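Local atomic coordinates of putative pyridoxamine 5-phosphate-dependent dehydrase, Wbdk (Escherichia coli, PDB entry 2GMS), a protein that catalyses removal of the C3'-hydroxyl from GDP-4-keto-6-deoxy-D-mannose, a coenzyme B6-dependent step in making the O-antigen sugar L-colitose. Residues A52-S57 against I192-G197; L64-L69 against I157-N162; G179-F184 against G198-D203; I214-W219 against N250-E255. All blocks are in the same frame, centred on the assembly; numbering follows the deposited sequence. Where two conformers were deposited one is given.

Contact 1. Residues A52-S57 against I192-G197; sequences AVMVSS and IATMEG. With P0P ([4-(dihydroxymethyl)-5-hydroxy-6-methylpyridin-3-yl]methyl dihydrogen phosphate), chain D.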
# COMPACT_ATOMS: atom_id res chain seq x y z
N ALA A 52 0.96 -17.11 7.31
CA ALA A 52 0.58 -15.73 7.59
C ALA A 52 1.48 -14.81 6.76
O ALA A 52 2.68 -15.07 6.61
CB ALA A 52 0.72 -15.38 9.08
N VAL A 53 0.91 -13.75 6.20
CA VAL A 53 1.66 -12.78 5.43
C VAL A 53 1.33 -11.39 5.97
O VAL A 53 0.18 -10.95 5.97
CB VAL A 53 1.31 -12.87 3.96
CG1 VAL A 53 1.98 -11.73 3.18
CG2 VAL A 53 1.68 -14.24 3.41
N MET A 54 2.36 -10.72 6.49
CA MET A 54 2.18 -9.39 7.03
C MET A 54 2.24 -8.37 5.89
O MET A 54 3.09 -8.46 4.98
CB MET A 54 3.24 -9.06 8.10
CG MET A 54 2.99 -7.74 8.80
SD MET A 54 4.31 -7.25 9.96
CE MET A 54 3.35 -6.19 11.06
N VAL A 55 1.31 -7.42 5.92
CA VAL A 55 1.20 -6.37 4.90
C VAL A 55 1.21 -5.01 5.57
O VAL A 55 1.18 -4.92 6.79
CB VAL A 55 0.06 -6.60 3.88
CG1 VAL A 55 0.36 -7.88 3.11
CG2 VAL A 55 -1.31 -6.80 4.55
N SER A 56 1.24 -3.94 4.81
CA SER A 56 1.32 -2.59 5.38
C SER A 56 0.10 -2.10 6.19
O SER A 56 0.22 -1.22 7.03
CB SER A 56 1.72 -1.59 4.29
OG SER A 56 0.74 -1.61 3.26
N SER A 57 -1.08 -2.66 5.93
CA SER A 57 -2.31 -2.31 6.62
C SER A 57 -3.34 -3.42 6.44
O SER A 57 -3.22 -4.33 5.61
CB SER A 57 -2.94 -0.98 6.13
OG SER A 57 -3.23 -0.98 4.73
N ILE A 192 -4.28 -5.48 18.81
CA ILE A 192 -2.82 -5.27 18.87
C ILE A 192 -2.51 -4.09 17.94
O ILE A 192 -3.29 -3.79 17.01
CB ILE A 192 -1.95 -6.48 18.58
CG1 ILE A 192 -2.06 -6.93 17.12
CG2 ILE A 192 -2.32 -7.62 19.50
CD1 ILE A 192 -0.98 -7.92 16.67
N ALA A 193 -1.42 -3.38 18.16
CA ALA A 193 -1.10 -2.22 17.34
C ALA A 193 0.37 -2.12 17.02
O ALA A 193 1.22 -2.19 17.92
CB ALA A 193 -1.56 -0.96 18.09
N THR A 194 0.67 -1.93 15.74
CA THR A 194 2.06 -1.83 15.30
C THR A 194 2.32 -0.57 14.49
O THR A 194 3.18 -0.55 13.60
CB THR A 194 2.38 -3.06 14.44
OG1 THR A 194 1.52 -3.12 13.32
CG2 THR A 194 2.17 -4.33 15.26
N MET A 195 1.57 0.48 14.84
CA MET A 195 1.54 1.80 14.20
C MET A 195 0.53 1.68 13.07
O MET A 195 -0.59 2.19 13.15
CB MET A 195 2.94 2.27 13.75
CG MET A 195 3.84 2.38 14.96
SD MET A 195 5.50 2.98 14.55
CE MET A 195 6.05 1.68 13.40
N GLU A 196 0.92 0.90 12.08
CA GLU A 196 0.08 0.51 10.96
C GLU A 196 0.41 -0.94 10.69
O GLU A 196 1.53 -1.36 10.97
CB GLU A 196 0.24 1.30 9.63
CG GLU A 196 -0.24 2.76 9.75
CD GLU A 196 -1.44 3.09 8.92
OE1 GLU A 196 -2.25 2.25 8.51
OE2 GLU A 196 -1.53 4.37 8.68
N GLY A 197 -0.53 -1.70 10.17
CA GLY A 197 -0.19 -3.07 9.90
C GLY A 197 -1.41 -3.92 9.60
O GLY A 197 -2.55 -3.64 10.02
O3 P0P D . -12.67 -2.24 10.46
N1 P0P D . -11.78 -3.77 7.38
C2 P0P D . -12.47 -3.49 8.47
C2A P0P D . -13.77 -4.19 8.77
C3 P0P D . -12.00 -2.55 9.34
C4 P0P D . -10.79 -1.91 9.06
C4A P0P D . -10.26 -0.90 10.05
O4A P0P D . -10.91 -1.08 11.29
O4B P0P D . -10.47 0.40 9.61
C5 P0P D . -10.09 -2.16 7.86
C6 P0P D . -10.63 -3.16 7.08
C5A P0P D . -8.88 -1.54 7.75
O4P P0P D . -7.71 -1.85 8.37
P P0P D . -6.62 -0.68 8.26
O1P P0P D . -7.19 0.48 8.97
O2P P0P D . -5.34 -1.25 9.07
O3P P0P D . -6.23 -0.32 6.75

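Contact 2. Residues L64-L69 against I157-N162; sequences LMIAAL and ILLEDN. With P0P ([4-(dihydroxymethyl)-5-hydroxy-6-methylpyridin-3-yl]methyl dihydrogen phosphate), chain D.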
# COMPACT_ATOMS: atom_id res chain seq x y z
N LEU A 64 -4.91 -7.55 -1.33
CA LEU A 64 -4.17 -8.70 -1.77
C LEU A 64 -5.05 -9.92 -1.65
O LEU A 64 -4.98 -10.83 -2.48
CB LEU A 64 -2.89 -8.88 -0.94
CG LEU A 64 -1.61 -8.37 -1.61
CD1 LEU A 64 -1.76 -6.94 -2.08
CD2 LEU A 64 -0.45 -8.51 -0.63
N MET A 65 -5.89 -9.96 -0.62
CA MET A 65 -6.74 -11.13 -0.52
C MET A 65 -7.59 -11.30 -1.77
O MET A 65 -7.78 -12.40 -2.30
CB MET A 65 -7.60 -11.09 0.76
CG MET A 65 -8.71 -12.12 0.71
SD MET A 65 -9.62 -12.23 2.28
CE MET A 65 -10.52 -10.67 2.25
N ILE A 66 -8.15 -10.21 -2.27
CA ILE A 66 -8.98 -10.33 -3.45
C ILE A 66 -8.15 -10.60 -4.68
O ILE A 66 -8.45 -11.46 -5.51
CB ILE A 66 -9.79 -9.06 -3.67
CG1 ILE A 66 -10.76 -8.84 -2.51
CG2 ILE A 66 -10.52 -9.13 -5.01
CD1 ILE A 66 -11.67 -10.04 -2.20
N ALA A 67 -7.04 -9.87 -4.78
CA ALA A 67 -6.16 -10.00 -5.91
C ALA A 67 -5.65 -11.42 -6.12
O ALA A 67 -5.56 -11.88 -7.25
CB ALA A 67 -4.99 -9.05 -5.78
N ALA A 68 -5.28 -12.09 -5.03
CA ALA A 68 -4.72 -13.44 -5.10
C ALA A 68 -5.61 -14.43 -5.83
O ALA A 68 -5.10 -15.37 -6.48
CB ALA A 68 -4.33 -14.00 -3.73
N LEU A 69 -6.92 -14.22 -5.73
CA LEU A 69 -7.88 -15.12 -6.35
C LEU A 69 -7.85 -15.13 -7.87
O LEU A 69 -8.31 -16.09 -8.50
CB LEU A 69 -9.29 -14.87 -5.79
CG LEU A 69 -9.33 -15.08 -4.29
CD1 LEU A 69 -10.72 -14.73 -3.77
CD2 LEU A 69 -9.05 -16.54 -3.99
N ILE A 157 -16.46 -19.65 -2.59
CA ILE A 157 -15.34 -19.28 -1.75
C ILE A 157 -15.80 -18.44 -0.57
O ILE A 157 -16.53 -17.46 -0.73
CB ILE A 157 -14.34 -18.46 -2.56
CG1 ILE A 157 -13.76 -19.35 -3.64
CG2 ILE A 157 -13.23 -17.95 -1.63
CD1 ILE A 157 -13.34 -18.58 -4.88
N LEU A 158 -15.35 -18.82 0.60
CA LEU A 158 -15.68 -18.07 1.77
C LEU A 158 -14.47 -17.27 2.18
O LEU A 158 -13.37 -17.82 2.29
CB LEU A 158 -16.01 -19.00 2.94
CG LEU A 158 -16.26 -18.21 4.23
CD1 LEU A 158 -17.53 -17.39 4.12
CD2 LEU A 158 -16.41 -19.17 5.40
N LEU A 159 -14.67 -15.98 2.38
CA LEU A 159 -13.59 -15.12 2.80
C LEU A 159 -13.98 -14.40 4.08
O LEU A 159 -15.17 -14.26 4.39
CB LEU A 159 -13.21 -14.10 1.73
CG LEU A 159 -12.78 -14.76 0.43
CD1 LEU A 159 -12.75 -13.67 -0.62
CD2 LEU A 159 -11.37 -15.36 0.58
N GLU A 160 -12.96 -13.93 4.81
CA GLU A 160 -13.18 -13.19 6.03
C GLU A 160 -12.37 -11.92 6.18
O GLU A 160 -11.15 -11.91 6.06
CB GLU A 160 -12.83 -14.00 7.30
CG GLU A 160 -13.75 -15.18 7.65
CD GLU A 160 -13.26 -15.85 8.90
OE1 GLU A 160 -13.49 -15.39 10.01
OE2 GLU A 160 -12.55 -16.93 8.67
N ASP A 161 -13.07 -10.84 6.49
CA ASP A 161 -12.41 -9.60 6.84
C ASP A 161 -12.50 -9.66 8.37
O ASP A 161 -13.59 -9.48 8.94
CB ASP A 161 -13.09 -8.34 6.28
CG ASP A 161 -12.48 -7.06 6.81
OD1 ASP A 161 -11.88 -7.00 7.88
OD2 ASP A 161 -12.67 -6.02 6.00
N ASN A 162 -11.38 -9.99 9.03
CA ASN A 162 -11.32 -10.11 10.48
C ASN A 162 -10.58 -8.95 11.15
O ASN A 162 -10.02 -9.10 12.24
CB ASN A 162 -10.66 -11.45 10.90
CG ASN A 162 -11.08 -11.88 12.30
OD1 ASN A 162 -12.27 -11.82 12.60
ND2 ASN A 162 -10.12 -12.29 13.14
O3 P0P D . -12.67 -2.24 10.46
N1 P0P D . -11.78 -3.77 7.38
C2 P0P D . -12.47 -3.49 8.47
C2A P0P D . -13.77 -4.19 8.77
C3 P0P D . -12.00 -2.55 9.34
C4 P0P D . -10.79 -1.91 9.06
C4A P0P D . -10.26 -0.90 10.05
O4A P0P D . -10.91 -1.08 11.29
O4B P0P D . -10.47 0.40 9.61
C5 P0P D . -10.09 -2.16 7.86
C6 P0P D . -10.63 -3.16 7.08
C5A P0P D . -8.88 -1.54 7.75
O4P P0P D . -7.71 -1.85 8.37
P P0P D . -6.62 -0.68 8.26
O1P P0P D . -7.19 0.48 8.97
O2P P0P D . -5.34 -1.25 9.07
O3P P0P D . -6.23 -0.32 6.75

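Contact 3. Residues G179-F184 against G198-D203; sequences GLMGTF and GCIVTD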
# COMPACT_ATOMS: atom_id res chain seq x y z
N GLY A 179 -12.40 -18.93 6.61
CA GLY A 179 -12.39 -18.76 5.17
C GLY A 179 -11.09 -19.16 4.48
O GLY A 179 -10.06 -19.36 5.12
N LEU A 180 -11.14 -19.25 3.15
CA LEU A 180 -9.94 -19.58 2.39
C LEU A 180 -8.82 -18.65 2.85
O LEU A 180 -7.65 -19.05 2.97
CB LEU A 180 -10.17 -19.46 0.87
CG LEU A 180 -8.94 -19.66 -0.01
CD1 LEU A 180 -8.45 -21.10 0.06
CD2 LEU A 180 -9.32 -19.31 -1.44
N MET A 181 -9.19 -17.40 3.11
CA MET A 181 -8.25 -16.43 3.60
C MET A 181 -8.99 -15.63 4.65
O MET A 181 -10.22 -15.57 4.64
CB MET A 181 -7.77 -15.47 2.50
CG MET A 181 -6.57 -15.97 1.72
SD MET A 181 -6.14 -14.92 0.30
CE MET A 181 -7.38 -15.38 -0.93
N GLY A 182 -8.22 -15.01 5.53
CA GLY A 182 -8.75 -14.15 6.55
C GLY A 182 -7.86 -12.91 6.70
O GLY A 182 -6.62 -13.03 6.67
N THR A 183 -8.44 -11.71 6.87
CA THR A 183 -7.60 -10.53 7.06
C THR A 183 -7.70 -9.97 8.48
O THR A 183 -8.74 -10.10 9.14
CB THR A 183 -7.82 -9.41 6.02
OG1 THR A 183 -9.15 -9.00 6.18
CG2 THR A 183 -7.57 -9.91 4.58
N PHE A 184 -6.61 -9.33 8.92
CA PHE A 184 -6.46 -8.71 10.23
C PHE A 184 -5.79 -7.34 10.11
O PHE A 184 -5.09 -7.05 9.13
CB PHE A 184 -5.58 -9.55 11.19
CG PHE A 184 -6.06 -10.95 11.47
CD1 PHE A 184 -6.00 -11.95 10.48
CD2 PHE A 184 -6.54 -11.30 12.73
CE1 PHE A 184 -6.45 -13.25 10.72
CE2 PHE A 184 -6.98 -12.60 13.00
CZ PHE A 184 -6.93 -13.57 11.99
N GLY A 198 -1.16 -4.99 8.84
CA GLY A 198 -2.19 -5.94 8.48
C GLY A 198 -1.58 -7.33 8.30
O GLY A 198 -0.36 -7.53 8.26
N CYS A 199 -2.45 -8.32 8.19
CA CYS A 199 -1.99 -9.67 7.99
C CYS A 199 -3.05 -10.48 7.28
O CYS A 199 -4.24 -10.23 7.46
CB CYS A 199 -1.77 -10.39 9.34
SG CYS A 199 -0.51 -11.69 9.20
N ILE A 200 -2.60 -11.47 6.52
CA ILE A 200 -3.48 -12.39 5.84
C ILE A 200 -3.10 -13.80 6.29
O ILE A 200 -1.92 -14.17 6.33
CB ILE A 200 -3.37 -12.34 4.31
CG1 ILE A 200 -3.46 -10.90 3.83
CG2 ILE A 200 -4.52 -13.17 3.71
CD1 ILE A 200 -2.80 -10.68 2.48
N VAL A 201 -4.08 -14.59 6.64
CA VAL A 201 -3.76 -15.96 7.01
C VAL A 201 -4.40 -16.87 5.97
O VAL A 201 -5.38 -16.49 5.31
CB VAL A 201 -4.15 -16.37 8.43
CG1 VAL A 201 -3.45 -15.52 9.48
CG2 VAL A 201 -5.67 -16.36 8.62
N THR A 202 -3.84 -18.05 5.79
CA THR A 202 -4.37 -19.03 4.86
C THR A 202 -3.77 -20.39 5.14
O THR A 202 -2.71 -20.50 5.76
CB THR A 202 -4.14 -18.63 3.37
OG1 THR A 202 -4.86 -19.48 2.51
CG2 THR A 202 -2.65 -18.64 2.98
N ASP A 203 -4.45 -21.44 4.70
CA ASP A 203 -3.93 -22.78 4.82
C ASP A 203 -3.53 -23.30 3.44
O ASP A 203 -2.97 -24.37 3.32
CB ASP A 203 -4.91 -23.72 5.52
CG ASP A 203 -5.00 -23.43 7.00
OD1 ASP A 203 -4.06 -23.08 7.69
OD2 ASP A 203 -6.20 -23.57 7.47

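Contact 4. Residues I214-W219 against N250-E255; sequences IRAHGW and NVRPLE. With P0P ([4-(dihydroxymethyl)-5-hydroxy-6-methylpyridin-3-yl]methyl dihydrogen phosphate), chain E.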
# COMPACT_ATOMS: atom_id res chain seq x y z
N ILE A 214 3.06 -10.97 -4.83
CA ILE A 214 2.32 -9.72 -5.06
C ILE A 214 2.49 -8.62 -4.03
O ILE A 214 2.15 -7.48 -4.30
CB ILE A 214 0.84 -9.90 -5.44
CG1 ILE A 214 0.02 -10.56 -4.33
CG2 ILE A 214 0.76 -10.72 -6.71
CD1 ILE A 214 -1.48 -10.62 -4.62
N ARG A 215 3.03 -9.01 -2.87
CA ARG A 215 3.26 -8.11 -1.76
C ARG A 215 4.45 -7.22 -2.07
O ARG A 215 4.56 -6.09 -1.60
CB ARG A 215 3.65 -8.90 -0.51
CG ARG A 215 4.09 -8.00 0.65
CD ARG A 215 4.30 -8.70 1.99
NE ARG A 215 5.35 -9.73 1.94
CZ ARG A 215 5.75 -10.48 2.99
NH1 ARG A 215 5.24 -10.36 4.22
NH2 ARG A 215 6.71 -11.40 2.80
N ALA A 216 5.34 -7.81 -2.86
CA ALA A 216 6.57 -7.15 -3.18
C ALA A 216 7.00 -7.26 -4.61
O ALA A 216 7.73 -8.16 -4.99
CB ALA A 216 7.67 -7.81 -2.35
N HIS A 217 6.54 -6.29 -5.38
CA HIS A 217 6.93 -6.14 -6.75
C HIS A 217 6.59 -7.24 -7.73
O HIS A 217 6.95 -7.10 -8.90
CB HIS A 217 8.42 -5.75 -6.87
CG HIS A 217 8.85 -4.66 -5.91
ND1 HIS A 217 8.47 -3.34 -6.10
CD2 HIS A 217 9.62 -4.72 -4.79
CE1 HIS A 217 9.01 -2.64 -5.11
NE2 HIS A 217 9.70 -3.44 -4.30
N GLY A 218 5.93 -8.30 -7.31
CA GLY A 218 5.63 -9.34 -8.29
C GLY A 218 6.89 -10.12 -8.68
O GLY A 218 6.99 -10.74 -9.73
N TRP A 219 7.87 -10.08 -7.80
CA TRP A 219 9.10 -10.78 -8.05
C TRP A 219 9.16 -12.14 -7.38
O TRP A 219 8.21 -12.56 -6.72
CB TRP A 219 10.31 -9.91 -7.65
CG TRP A 219 10.48 -9.64 -6.18
CD1 TRP A 219 9.94 -10.33 -5.11
CD2 TRP A 219 11.26 -8.58 -5.62
NE1 TRP A 219 10.35 -9.77 -3.92
CE2 TRP A 219 11.15 -8.69 -4.21
CE3 TRP A 219 12.04 -7.57 -6.18
CZ2 TRP A 219 11.82 -7.79 -3.37
CZ3 TRP A 219 12.70 -6.70 -5.35
CH2 TRP A 219 12.58 -6.81 -3.96
N ASN A 250 3.68 -2.98 -3.94
CA ASN A 250 4.69 -2.86 -2.92
C ASN A 250 3.88 -2.50 -1.69
O ASN A 250 3.53 -1.34 -1.51
CB ASN A 250 5.91 -1.93 -3.14
CG ASN A 250 6.76 -1.79 -1.88
OD1 ASN A 250 6.53 -2.48 -0.88
ND2 ASN A 250 7.76 -0.90 -1.89
N VAL A 251 3.50 -3.50 -0.90
CA VAL A 251 2.73 -3.25 0.31
C VAL A 251 3.45 -3.85 1.50
O VAL A 251 2.81 -4.33 2.46
CB VAL A 251 1.25 -3.66 0.28
CG1 VAL A 251 0.46 -2.72 -0.62
CG2 VAL A 251 1.01 -5.09 -0.20
N ARG A 252 4.78 -3.86 1.44
CA ARG A 252 5.51 -4.45 2.54
C ARG A 252 5.37 -3.65 3.83
O ARG A 252 5.24 -2.44 3.77
CB ARG A 252 6.98 -4.51 2.22
CG ARG A 252 7.35 -5.46 1.09
CD ARG A 252 8.86 -5.40 0.83
NE ARG A 252 9.32 -4.04 0.53
CZ ARG A 252 10.30 -3.72 -0.32
NH1 ARG A 252 11.01 -4.63 -0.98
NH2 ARG A 252 10.60 -2.44 -0.52
N PRO A 253 5.44 -4.33 4.98
CA PRO A 253 5.39 -3.63 6.25
C PRO A 253 6.82 -3.28 6.61
O PRO A 253 7.79 -3.83 6.06
CB PRO A 253 4.89 -4.64 7.29
CG PRO A 253 5.29 -5.99 6.71
CD PRO A 253 5.46 -5.80 5.21
N LEU A 254 6.98 -2.37 7.55
CA LEU A 254 8.33 -2.03 7.97
C LEU A 254 8.82 -3.09 8.94
O LEU A 254 8.04 -3.68 9.72
CB LEU A 254 8.34 -0.68 8.72
CG LEU A 254 8.06 0.51 7.80
CD1 LEU A 254 8.14 1.79 8.62
CD2 LEU A 254 9.10 0.54 6.69
N GLU A 255 10.11 -3.30 8.92
CA GLU A 255 10.69 -4.24 9.85
C GLU A 255 10.30 -3.92 11.30
O GLU A 255 10.05 -4.81 12.12
CB GLU A 255 12.20 -4.26 9.67
CG GLU A 255 12.84 -5.28 10.60
CD GLU A 255 12.70 -6.70 10.13
OE1 GLU A 255 11.77 -7.12 9.46
OE2 GLU A 255 13.69 -7.44 10.56
O3 P0P E . 13.13 2.30 -9.81
N1 P0P E . 9.67 3.07 -10.18
C2 P0P E . 10.96 2.96 -10.46
C2A P0P E . 11.51 3.41 -11.79
C3 P0P E . 11.81 2.42 -9.54
C4 P0P E . 11.33 2.01 -8.30
C4A P0P E . 12.31 1.45 -7.27
O4A P0P E . 13.62 1.82 -7.62
O4B P0P E . 12.25 0.06 -7.22
C5 P0P E . 9.96 2.09 -8.00
C6 P0P E . 9.17 2.68 -8.98
C5A P0P E . 9.64 1.78 -6.73
O4P P0P E . 9.73 2.52 -5.62
P P0P E . 9.59 1.67 -4.27
O1P P0P E . 10.71 0.72 -4.17
O2P P0P E . 9.74 2.72 -3.07
O3P P0P E . 8.19 0.87 -4.19
O HOH W 1 11.62 -1.21 -3.05

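Contact 1. Residues A52-S57 against I192-G197
Over one face of the flat Gly197 carbonyl group sits the backbone of Ser57, with Ser57 CA 3.5 Å from Gly197 C and almost straight above it. Beside this contact the Ser56 carbonyl faces residues 196-197: Ser56 O lies 3.3 Å from Gly197 N, at too poor an angle for a hydrogen bond, and touches Glu196 CB at 3.6 Å. The second flat group is the Glu196 carboxylate, whose OE1 is the oxygen nearer to Ser57, 4.1 Å from Ser57 CB. A bend at chi2 (-114°) turns this carboxylate toward the second subunit, where Arg252 takes OE2 in a salt bridge and Asn250 donates to OE1. Met54 closes the far end of the contact. Its side chain runs nearly extended and brings Met54 CE to 4.2 Å from Thr194 OG1, a hydroxyl that is hydrogen-bonded to Ser186. Ser57 OG stands between its own N and carbonyl carbon (chi1 58°) and caps the backbone N of Thr60 at the start of helix 58-68. The bound cofactor comes in at this same corner: Ser57 CB is 3.4 Å from P0P O3P, and Gly197 O is 3.8 Å from P0P O2P, neither being a hydrogen bond. Gly58 N and Ser59 OG, at the first turn of the helix, do bond to P0P. A strand end leading through an N-cap serine into a helix whose first turn holds the coenzyme is the phosphate-binding corner characteristic of the aspartate aminotransferase fold.

Contact 2. Residues L64-L69 against I157-N162
Leu159 is at the centre of this contact, and three side chains of 64-69 gather round its branches. Its CD2 meets the thioether of Met65, which slides past in the opposite direction, with Met65 SD 4.0 Å from Leu159 CD2. The other branch takes two methyls: Leu69 reaches toward it end on, Leu69 CD1 to Leu159 CD1 3.9 Å, while Ile66 comes across at a slant, Ile66 CD1 to Leu159 CD1 4.1 Å. No hydrogen bond crosses; the join is apolar and buried. Met65 runs out straight until chi3 (72°), where the chain turns its methyl toward the Glu160 carbonyl, leaving Met65 CE 4.1 Å from Glu160 O. In the next shell the strand's alternation sends Glu160 away from the helix, and its buried carboxylate is gripped by Gly176 N, Gly179 N and Asn136 ND2. One residue on, Asp161 carries the strand to the coenzyme: Asp161 OD2 lies 2.8 Å from the pyridine nitrogen N1 of P0P, the place taken by the ring-binding aspartate in fold type I enzymes. Thr93 OG1 and Asn62 ND2 bond to OD2, and Cys163 N bonds to OD1, so several groups fix this carboxylate. The axes of 64-68 and 157-161 lie 10.6 Å apart and run nearly antiparallel, at 164°. Helix 58-68 thus lies along the strands on one face of the central sheet, where Met65 also touches Leu133 of strand 129-135 and Met181 and Thr183 of strand 181-185, while Leu64, Ala67 and Ala68 pack against helix 205-214.

Contact 3. Residues G179-F184 against G198-D203
Gly182 and Val201 form the hydrogen-bonded middle of this strand pair, with Gly182 N bonded to Val201 O at 3.2 Å and Val201 N to Gly182 O at 3.0 Å. The next hydrogen-bonded pair, Phe184 with Cys199, is less even: Phe184 N meets Cys199 O at 2.9 Å within the carbonyl plane, whereas Cys199 N approaches Phe184 O from well above the plane of the Phe184 carbonyl. On the Phe184 side of the sheet the ring edge does the touching. Phe184 CE1 lies 3.8 Å from Val201 CG2, and Cys199 O sits in the ring plane beyond CD1. Phe43 and Phe47 add further aromatic packing. Strand 198-202 runs antiparallel to both its neighbours, 181-185 and 51-55; this reversed strand in an otherwise parallel core sheet is a hallmark of the aspartate aminotransferase fold. Across the sheet Met181 and Ile200 point the same way, Met181 CG 4.0 Å from Ile200 CG2, under helices 58-68 and 205-214. Thr183 OG1 bonds there to Asn62. Toward Leu180 and Asp203 solvent comes closer, and a side chain makes the bond: Thr202 OG1, opposite its own N (chi1 -170°), donates to Leu180 O at 2.9 Å, nearly in line with the carbonyl. Leu180 is partly exposed, and Asp203 turns its carboxylate to Lys50 N at the surface.

Contact 4. Residues I214-W219 against N250-E255
Asn250 holds CG opposite its own N (chi1 173°), which lays its side chain alongside the His217 ring, with Asn250 CB 3.7 Å from His217 CE1. A bend at chi3 (-56°) of Arg252 swings its guanidinium across the same imidazole. His217 NE2 lies over one guanidinium face, 3.8 Å from Arg252 NH1, and the two planes stand at 83°; there is no direct hydrogen bond between them. Instead a water accepts from Arg252 NH2 at 3.0 Å and sits 3.2 Å from His217 NE2; beside it is the phosphate of the bound P0P. Trp219 comes in beyond the arginine, with Trp219 CH2 4.0 Å from Arg252 NH1, and its indole covers Ala216 O as the chain folds through a type I' turn from Ala216 to Trp219. Behind these groups the backbones are pinned by Val251 N to Arg215 O, 2.9 Å and nearly straight. An Asx turn, Arg252 N to Asn250 OD1 at 3.2 Å, holds the Asn250 amide by its oxygen, with the nitrogen turned to the phosphate. Asn250 ND2 donates to P0P O3P at 2.9 Å and also to Glu196 OE1 of the second subunit, whose OE2 forms a salt bridge with Arg252. Two loops of one subunit thus complete a coenzyme phosphate site largely built by the other, as in dimeric aminotransferases of this fold; His217 and Arg252 probably also bind the L-glutamate co-substrate.

In the fold
All four contacts are largely buried, but they differ in chemistry. Contacts 2 and 3 are core of the central sheet, on neighbouring strands 157-161 and 181-185: one apolar between helix and strand, the other backbone pairing that runs out to the surface at Asp203. Contact 1 shares that sheet, since Val53 and Val55 pair with Ile200 and Gly198, yet it passes into loops and polar groups at the coenzyme. Contact 4, made by loop residues, has its centre about 20 Å from the centre of the chain; it and contact 1 both reach the second subunit. Arg215 NH1 ties it to Met54 O of contact 1, and Leu64 touches both Val55 and Val251. Contacts 1 and 2 serve one P0P, contact 4 the other.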